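Local coordinates for protein nitroalkane oxidase (Podospora anserina, PDB 3MKH) that oxidises primary and secondary nitroalkanes to aldehydes or ketones with FAD and molecular oxygen, releasing nitrite and hydrogen peroxide, at residues Q113-F117 with K253-C257; D178-D183 with R213-D217; A363-T368 with L389-L395. One frame throughout, in Å; residues are numbered along the deposited sequence.

Overall arrangement
The three contacts compare how one acyl-CoA dehydrogenase fold joins its parts at different depths. Interactions 1 and 2 belong to the beta-sheet region and are only partly buried; both mix a surface salt bridge with groups held closer to the sheet. They lie side by side, about 17 Å between centres, and meet where N254 approaches D215; strand 206-212 is common to both, pairing with strand 255-257 and leading into 213-217. Interaction 3 lies on the opposite side of the chain's centre, about 38 Å from interaction 1 and 34 Å from interaction 2, centre to centre. There helix 345-374 packs on the end of helix 385-392 and the turn after it, buried, without hydrogen bonds between the segments, next to a second subunit.

Interaction 1 of 3, residues Q113-F117 with K253-C257; sequences QHAEF and KNVLC
K253 and E116 form the outer, charged edge of a contact whose inner part is built round the ring of H114. From CB, which lies 4.5 Å from CG of Q113, the K253 chain runs fully extended. Its CG passes 4.4 Å from CZ of F117, CD comes 3.4 Å from OE2 of E116 with CE close to the same oxygen, and NZ ends the run in a salt bridge, 3.0 Å from E116 OE2. The ammonium meets that oxygen on its syn side, 22° out of the carboxylate plane, while its bond to OE1 is weak. The first torsion of K253 (chi1 65°) sets CG between the backbone N and the carbonyl carbon, and with every later torsion near 180° the extended chain carries NZ across to E116 at about a right angle.

Deeper in, H114 is sandwiched. CD1 of L256 makes a CH-pi contact over one face, 4.0 Å from the ring centroid of H114, and CG of its own neighbour Q113 covers the opposite face. The carbonyl oxygen of V255 lies at the ring edge, in plane. Two waters add bridges: one accepts from Q113 NE2 and probably donates to V255 O, and a second joins H114 NE2 to L256 O, 2.8 Å from the latter.

L256 and C257 both face I208 in a classic beta bulge, where strand 255-257 pairs with strand 206-212. H114 and F117 rest on L210 of that strand, and L256 reaches P105 and I106 of helix 90-109, so the contact joins the helical N-terminal domain to the sheet.

Interaction 2 of 3, residues D178-D183 with R213-D217; sequences DFKGCD and RADLD
R213 reaches from the first turn of its helix to D178 and shows how one guanidinium can tie two points of a loop to its own helix. Its two terminal nitrogens grip the carboxylate end-on, NH1 to OD1 and NH2 to OD2, each on a syn lone pair. The NH2 bond to D178 OD2 is short, 2.9 Å, and nearly straight at 170°; the carboxylate and guanidinium planes are nonetheless turned 31° apart. NH1 also donates to the carbonyl of G181, at 3.0 Å from its O and in the carbonyl plane, and NE bonds D217 OD1 one helical turn on. With all three nitrogens engaged, the group's rotation is fixed. At the helix start, R213 N adds a weak bond to D183 O, 3.3 Å away.

The close-packed part is at G181, where CD1 of L216 lies 3.7 Å from the glycine CA. A CB there would clash with this methyl, and the backbone angles by themselves call for glycine. On the outer side K180 lays its CB over one face of the guanidinium, 3.5 Å from R213 NH2, before its chain leads away; D178, K180 and D217 are all exposed. D178 OD1 also accepts from K180 N, closing an Asx turn that presents the carboxylate to R213. A leucine in place of R213 would probably leave D178 and D217 without their cationic mate and the G181 carbonyl without this donor.

The loop leads into strand 184-191, and R213 begins helix 213-219 directly after strand 206-212, the antiparallel neighbour of that strand. L216 packs on V248 of strand 242-251 and on F224 of strand 224-228.

Interaction 3 of 3, residues A363-T368 with L389-L395; sequences AVKACT and LNTAVVL
C367 and A392 meet at the middle of the contact between helix 345-374 and the end of helix 385-392 with the turn that follows. The backbones come close, with CA atoms of V364 and A392, and likewise of C367 and L389, 5.2 Å apart, consistent with the small side chains of A363, C367 and A392 at the seam. The methyl of A392 is the central bump. It enters the hollow between A363, V364 and C367, with its CB 3.8 Å from C367 SG and 4.2 Å from A363 CB. To one side, CB of C367 sits against the backbone of L389, 3.7 Å from its CA.

The branches of V364 divide the work. CG2 presses on the end of the A392 peptide, 3.4 Å from the carbonyl O of A392, whereas CG1, anti to the backbone N (chi1 178°), is turned to meet CG1 of V393 at 4.1 Å. At one end of the contact CD1 of L389 fills the groove between C367 and T368, touching T368 CG2 at 4.0 Å; at the other, CD1 of L395 closes over the methyl of A363.

Around this seam L284 of helix 262-298 covers A392 and L395, while L389 and V393 also pack against V393 and L389 of the second subunit. V394, on the far side of its segment, touches FAD. With no hydrogen bond between the segments, the fit rests on van der Waals contact and the exclusion of water, so shape rather than charge matches helix 345-374 to the chain bordering the cofactor and the subunit interface.

Interaction 1 of 3, residues Q113-F117 with K253-C257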
loop_
_atom_site.group_PDB
_atom_site.type_symbol
_atom_site.label_atom_id
_atom_site.label_comp_id
_atom_site.label_asym_id
_atom_site.label_seq_id
_atom_site.Cartn_x
_atom_site.Cartn_y
_atom_site.Cartn_z
ATOM N N GLN A 113 -39.324 30.673 -11.974
ATOM C CA GLN A 113 -38.906 31.258 -13.246
ATOM C C GLN A 113 -38.025 30.326 -14.076
ATOM O O GLN A 113 -37.724 30.615 -15.235
ATOM C CB GLN A 113 -38.167 32.582 -13.015
ATOM C CG GLN A 113 -36.829 32.465 -12.278
ATOM C CD GLN A 113 -36.978 32.375 -10.766
ATOM O OE1 GLN A 113 -37.901 31.737 -10.253
ATOM N NE2 GLN A 113 -36.055 33.009 -10.042
ATOM N N HIS A 114 -37.618 29.213 -13.481
ATOM C CA HIS A 114 -36.649 28.328 -14.120
ATOM C C HIS A 114 -37.275 27.150 -14.857
ATOM O O HIS A 114 -36.570 26.364 -15.484
ATOM C CB HIS A 114 -35.635 27.844 -13.090
ATOM C CG HIS A 114 -34.833 28.955 -12.490
ATOM N ND1 HIS A 114 -34.120 29.851 -13.258
ATOM C CD2 HIS A 114 -34.633 29.320 -11.202
ATOM C CE1 HIS A 114 -33.513 30.718 -12.469
ATOM N NE2 HIS A 114 -33.811 30.419 -11.216
ATOM N N ALA A 115 -38.598 27.034 -14.795
ATOM C CA ALA A 115 -39.266 25.877 -15.380
ATOM C C ALA A 115 -39.073 25.872 -16.886
ATOM O O ALA A 115 -38.925 24.805 -17.494
ATOM C CB ALA A 115 -40.752 25.869 -15.025
ATOM N N GLU A 116 -39.069 27.058 -17.492
ATOM C CA GLU A 116 -38.892 27.149 -18.939
ATOM C C GLU A 116 -37.541 26.587 -19.399
ATOM O O GLU A 116 -37.414 26.140 -20.543
ATOM C CB GLU A 116 -39.049 28.590 -19.439
ATOM C CG GLU A 116 -38.106 29.597 -18.789
ATOM C CD GLU A 116 -38.099 30.942 -19.512
ATOM O OE1 GLU A 116 -37.903 30.953 -20.744
ATOM O OE2 GLU A 116 -38.283 31.986 -18.850
ATOM N N PHE A 117 -36.539 26.626 -18.523
ATOM C CA PHE A 117 -35.197 26.183 -18.910
ATOM C C PHE A 117 -35.117 24.668 -18.960
ATOM O O PHE A 117 -34.341 24.107 -19.733
ATOM C CB PHE A 117 -34.132 26.704 -17.944
ATOM C CG PHE A 117 -33.945 28.187 -17.989
ATOM C CD1 PHE A 117 -34.660 29.013 -17.133
ATOM C CD2 PHE A 117 -33.047 28.759 -18.883
ATOM C CE1 PHE A 117 -34.491 30.392 -17.164
ATOM C CE2 PHE A 117 -32.867 30.138 -18.916
ATOM C CZ PHE A 117 -33.599 30.956 -18.048
ATOM N N LYS A 253 -33.722 36.636 -14.883
ATOM C CA LYS A 253 -34.333 35.322 -14.676
ATOM C C LYS A 253 -33.292 34.199 -14.773
ATOM O O LYS A 253 -33.485 33.126 -14.202
ATOM C CB LYS A 253 -35.482 35.063 -15.657
ATOM C CG LYS A 253 -35.081 34.982 -17.113
ATOM C CD LYS A 253 -36.280 34.653 -17.987
ATOM C CE LYS A 253 -35.895 34.573 -19.447
ATOM N NZ LYS A 253 -37.055 34.321 -20.327
ATOM N N ASN A 254 -32.193 34.451 -15.492
ATOM C CA ASN A 254 -31.153 33.431 -15.690
ATOM C C ASN A 254 -30.349 33.126 -14.430
ATOM O O ASN A 254 -29.637 32.114 -14.366
ATOM C CB ASN A 254 -30.183 33.822 -16.816
ATOM C CG ASN A 254 -30.688 33.445 -18.200
ATOM O OD1 ASN A 254 -29.962 32.834 -18.999
ATOM N ND2 ASN A 254 -31.908 33.826 -18.507
ATOM N N VAL A 255 -30.412 34.014 -13.439
ATOM C CA VAL A 255 -29.681 33.775 -12.200
ATOM C C VAL A 255 -30.335 32.636 -11.415
ATOM O O VAL A 255 -31.519 32.710 -11.070
ATOM C CB VAL A 255 -29.605 35.024 -11.317
ATOM C CG1 VAL A 255 -28.929 34.686 -10.000
ATOM C CG2 VAL A 255 -28.864 36.152 -12.037
ATOM N N LEU A 256 -29.570 31.575 -11.159
ATOM C CA LEU A 256 -30.069 30.430 -10.403
ATOM C C LEU A 256 -29.732 30.570 -8.931
ATOM O O LEU A 256 -30.592 30.386 -8.071
ATOM C CB LEU A 256 -29.500 29.109 -10.944
ATOM C CG LEU A 256 -29.899 27.844 -10.165
ATOM C CD1 LEU A 256 -31.379 27.525 -10.352
ATOM C CD2 LEU A 256 -29.039 26.616 -10.587
ATOM N N CYS A 257 -28.473 30.877 -8.640
ATOM C CA CYS A 257 -28.056 31.175 -7.274
ATOM C C CYS A 257 -27.429 32.542 -7.227
ATOM O O CYS A 257 -26.393 32.770 -7.854
ATOM C CB CYS A 257 -27.044 30.152 -6.755
ATOM S SG CYS A 257 -27.628 28.453 -6.910
HETATM O O HOH W 1 -33.465 34.493 -11.188
HETATM O O HOH W 2 -33.354 30.063 -8.126
#

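Interaction 2 of 3, residues D178-D183 with R213-D217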
loop_
_atom_site.group_PDB
_atom_site.type_symbol
_atom_site.label_atom_id
_atom_site.label_comp_id
_atom_site.label_asym_id
_atom_site.label_seq_id
_atom_site.Cartn_x
_atom_site.Cartn_y
_atom_site.Cartn_z
ATOM N N ASP A 178 -22.209 20.876 -31.707
ATOM C CA ASP A 178 -21.600 21.595 -32.824
ATOM C C ASP A 178 -20.525 22.574 -32.336
ATOM O O ASP A 178 -20.011 23.388 -33.108
ATOM C CB ASP A 178 -22.666 22.300 -33.676
ATOM C CG ASP A 178 -23.344 23.454 -32.955
ATOM O OD1 ASP A 178 -23.041 23.704 -31.762
ATOM O OD2 ASP A 178 -24.197 24.111 -33.594
ATOM N N PHE A 179 -20.211 22.500 -31.041
ATOM C CA PHE A 179 -19.141 23.292 -30.455
ATOM C C PHE A 179 -19.437 24.790 -30.380
ATOM O O PHE A 179 -18.539 25.594 -30.175
ATOM C CB PHE A 179 -17.823 23.015 -31.191
ATOM C CG PHE A 179 -17.431 21.566 -31.155
ATOM C CD1 PHE A 179 -17.486 20.863 -29.960
ATOM C CD2 PHE A 179 -17.033 20.903 -32.300
ATOM C CE1 PHE A 179 -17.145 19.523 -29.917
ATOM C CE2 PHE A 179 -16.684 19.563 -32.261
ATOM C CZ PHE A 179 -16.745 18.878 -31.059
ATOM N N LYS A 180 -20.697 25.167 -30.511
ATOM C CA LYS A 180 -21.049 26.573 -30.382
ATOM C C LYS A 180 -21.890 26.840 -29.132
ATOM O O LYS A 180 -22.530 27.885 -29.013
ATOM C CB LYS A 180 -21.755 27.067 -31.651
ATOM C CG LYS A 180 -20.841 27.087 -32.878
ATOM C CD LYS A 180 -21.568 27.685 -34.083
ATOM C CE LYS A 180 -20.737 27.563 -35.356
ATOM N NZ LYS A 180 -19.328 28.030 -35.163
ATOM N N GLY A 181 -21.890 25.879 -28.208
ATOM C CA GLY A 181 -22.562 26.045 -26.930
ATOM C C GLY A 181 -23.696 25.064 -26.708
ATOM O O GLY A 181 -24.546 24.845 -27.578
ATOM N N CYS A 182 -23.719 24.458 -25.530
ATOM C CA CYS A 182 -24.745 23.457 -25.256
ATOM C C CYS A 182 -26.102 24.123 -24.971
ATOM O O CYS A 182 -26.195 25.350 -24.876
ATOM C CB CYS A 182 -24.311 22.560 -24.090
ATOM S SG CYS A 182 -24.361 23.379 -22.466
ATOM N N ASP A 183 -27.146 23.312 -24.830
ATOM C CA ASP A 183 -28.495 23.823 -24.539
ATOM C C ASP A 183 -28.614 24.555 -23.211
ATOM O O ASP A 183 -29.277 25.591 -23.125
ATOM C CB ASP A 183 -29.507 22.677 -24.557
ATOM C CG ASP A 183 -29.483 21.903 -25.863
ATOM O OD1 ASP A 183 -30.412 22.083 -26.677
ATOM O OD2 ASP A 183 -28.535 21.111 -26.075
ATOM N N ARG A 213 -28.111 27.974 -25.130
ATOM C CA ARG A 213 -27.665 28.191 -26.503
ATOM C C ARG A 213 -28.390 29.402 -27.119
ATOM O O ARG A 213 -27.788 30.182 -27.847
ATOM C CB ARG A 213 -27.862 26.933 -27.349
ATOM C CG ARG A 213 -27.542 27.126 -28.830
ATOM C CD ARG A 213 -26.143 27.723 -29.082
ATOM N NE ARG A 213 -25.867 27.661 -30.521
ATOM C CZ ARG A 213 -25.339 26.604 -31.133
ATOM N NH1 ARG A 213 -24.971 25.542 -30.424
ATOM N NH2 ARG A 213 -25.165 26.610 -32.449
ATOM N N ALA A 214 -29.668 29.574 -26.791
ATOM C CA ALA A 214 -30.423 30.747 -27.248
ATOM C C ALA A 214 -29.789 32.065 -26.776
ATOM O O ALA A 214 -29.727 33.023 -27.543
ATOM C CB ALA A 214 -31.875 30.657 -26.811
ATOM N N ASP A 215 -29.322 32.112 -25.527
ATOM C CA ASP A 215 -28.581 33.272 -25.020
ATOM C C ASP A 215 -27.332 33.529 -25.856
ATOM O O ASP A 215 -27.050 34.665 -26.243
ATOM C CB ASP A 215 -28.145 33.065 -23.569
ATOM C CG ASP A 215 -29.312 33.078 -22.581
ATOM O OD1 ASP A 215 -30.237 33.904 -22.724
ATOM O OD2 ASP A 215 -29.285 32.262 -21.637
ATOM N N LEU A 216 -26.570 32.469 -26.110
ATOM C CA LEU A 216 -25.325 32.587 -26.869
ATOM C C LEU A 216 -25.578 33.116 -28.270
ATOM O O LEU A 216 -24.853 33.982 -28.743
ATOM C CB LEU A 216 -24.570 31.251 -26.919
ATOM C CG LEU A 216 -24.082 30.778 -25.543
ATOM C CD1 LEU A 216 -23.377 29.447 -25.645
ATOM C CD2 LEU A 216 -23.160 31.820 -24.894
ATOM N N ASP A 217 -26.613 32.603 -28.924
ATOM C CA ASP A 217 -26.932 33.020 -30.292
ATOM C C ASP A 217 -27.378 34.479 -30.293
ATOM O O ASP A 217 -27.052 35.244 -31.198
ATOM C CB ASP A 217 -28.061 32.164 -30.879
ATOM C CG ASP A 217 -27.645 30.721 -31.152
ATOM O OD1 ASP A 217 -26.428 30.410 -31.152
ATOM O OD2 ASP A 217 -28.556 29.896 -31.393
#

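Interaction 3 of 3, residues A363-T368 with L389-L395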
loop_
_atom_site.group_PDB
_atom_site.type_symbol
_atom_site.label_atom_id
_atom_site.label_comp_id
_atom_site.label_asym_id
_atom_site.label_seq_id
_atom_site.Cartn_x
_atom_site.Cartn_y
_atom_site.Cartn_z
ATOM N N ALA A 363 -10.438 1.529 -7.772
ATOM C CA ALA A 363 -10.495 1.209 -9.207
ATOM C C ALA A 363 -9.120 1.246 -9.896
ATOM O O ALA A 363 -8.766 0.344 -10.681
ATOM C CB ALA A 363 -11.496 2.141 -9.933
ATOM N N VAL A 364 -8.344 2.288 -9.626
ATOM C CA VAL A 364 -6.989 2.376 -10.191
ATOM C C VAL A 364 -6.122 1.183 -9.735
ATOM O O VAL A 364 -5.489 0.515 -10.552
ATOM C CB VAL A 364 -6.306 3.722 -9.822
ATOM C CG1 VAL A 364 -4.883 3.785 -10.375
ATOM C CG2 VAL A 364 -7.160 4.900 -10.327
ATOM N N LYS A 365 -6.128 0.905 -8.434
ATOM C CA LYS A 365 -5.413 -0.246 -7.868
ATOM C C LYS A 365 -5.878 -1.600 -8.457
ATOM O O LYS A 365 -5.065 -2.465 -8.740
ATOM C CB LYS A 365 -5.532 -0.221 -6.333
ATOM C CG LYS A 365 -5.008 -1.455 -5.584
ATOM C CD LYS A 365 -3.563 -1.790 -5.933
ATOM C CE LYS A 365 -2.919 -2.693 -4.853
ATOM N NZ LYS A 365 -3.828 -3.779 -4.304
ATOM N N ALA A 366 -7.185 -1.768 -8.657
ATOM C CA ALA A 366 -7.711 -2.976 -9.276
ATOM C C ALA A 366 -7.205 -3.145 -10.697
ATOM O O ALA A 366 -6.902 -4.259 -11.120
ATOM C CB ALA A 366 -9.235 -2.953 -9.284
ATOM N N CYS A 367 -7.185 -2.051 -11.461
ATOM C CA CYS A 367 -6.748 -2.129 -12.846
ATOM C C CYS A 367 -5.255 -2.476 -12.936
ATOM O O CYS A 367 -4.854 -3.275 -13.789
ATOM C CB CYS A 367 -7.092 -0.844 -13.605
ATOM S SG CYS A 367 -8.872 -0.640 -13.915
ATOM N N THR A 368 -4.441 -1.907 -12.044
ATOM C CA THR A 368 -3.007 -2.215 -12.054
ATOM C C THR A 368 -2.767 -3.654 -11.599
ATOM O O THR A 368 -1.922 -4.349 -12.165
ATOM C CB THR A 368 -2.136 -1.195 -11.229
ATOM O OG1 THR A 368 -2.674 -1.026 -9.910
ATOM C CG2 THR A 368 -2.123 0.158 -11.916
ATOM N N LEU A 389 -7.604 0.765 -17.198
ATOM C CA LEU A 389 -6.684 1.604 -16.414
ATOM C C LEU A 389 -6.806 3.099 -16.788
ATOM O O LEU A 389 -6.957 3.971 -15.933
ATOM C CB LEU A 389 -5.231 1.140 -16.653
ATOM C CG LEU A 389 -4.177 1.995 -15.946
ATOM C CD1 LEU A 389 -4.509 2.065 -14.450
ATOM C CD2 LEU A 389 -2.760 1.452 -16.168
ATOM N N ASN A 390 -6.743 3.394 -18.079
ATOM C CA ASN A 390 -6.802 4.780 -18.515
ATOM C C ASN A 390 -8.155 5.446 -18.304
ATOM O O ASN A 390 -8.258 6.669 -18.350
ATOM C CB ASN A 390 -6.334 4.919 -19.953
ATOM C CG ASN A 390 -4.833 4.826 -20.058
ATOM O OD1 ASN A 390 -4.130 5.677 -19.539
ATOM N ND2 ASN A 390 -4.335 3.764 -20.679
ATOM N N THR A 391 -9.181 4.643 -18.068
ATOM C CA THR A 391 -10.471 5.183 -17.629
ATOM C C THR A 391 -10.413 5.418 -16.127
ATOM O O THR A 391 -10.793 6.479 -15.618
ATOM C CB THR A 391 -11.627 4.206 -17.986
ATOM O OG1 THR A 391 -11.644 3.991 -19.403
ATOM C CG2 THR A 391 -12.993 4.773 -17.542
ATOM N N ALA A 392 -9.908 4.422 -15.410
ATOM C CA ALA A 392 -9.915 4.458 -13.953
ATOM C C ALA A 392 -9.117 5.630 -13.374
ATOM O O ALA A 392 -9.515 6.227 -12.355
ATOM C CB ALA A 392 -9.391 3.111 -13.392
ATOM N N VAL A 393 -7.999 5.986 -14.009
ATOM C CA VAL A 393 -7.160 7.036 -13.415
ATOM C C VAL A 393 -7.817 8.415 -13.363
ATOM O O VAL A 393 -7.370 9.277 -12.610
ATOM C CB VAL A 393 -5.742 7.143 -14.048
ATOM C CG1 VAL A 393 -4.995 5.852 -13.878
ATOM C CG2 VAL A 393 -5.829 7.547 -15.500
ATOM N N VAL A 394 -8.865 8.637 -14.153
ATOM C CA VAL A 394 -9.606 9.889 -14.045
ATOM C C VAL A 394 -10.446 9.994 -12.752
ATOM O O VAL A 394 -10.771 11.083 -12.302
ATOM C CB VAL A 394 -10.527 10.124 -15.256
ATOM C CG1 VAL A 394 -11.916 9.517 -15.003
ATOM C CG2 VAL A 394 -10.624 11.606 -15.540
ATOM N N LEU A 395 -10.819 8.862 -12.173
ATOM C CA LEU A 395 -11.798 8.893 -11.082
ATOM C C LEU A 395 -11.315 9.661 -9.846
ATOM O O LEU A 395 -12.072 10.449 -9.284
ATOM C CB LEU A 395 -12.276 7.476 -10.723
ATOM C CG LEU A 395 -12.978 6.730 -11.879
ATOM C CD1 LEU A 395 -13.435 5.357 -11.376
ATOM C CD2 LEU A 395 -14.179 7.514 -12.450
#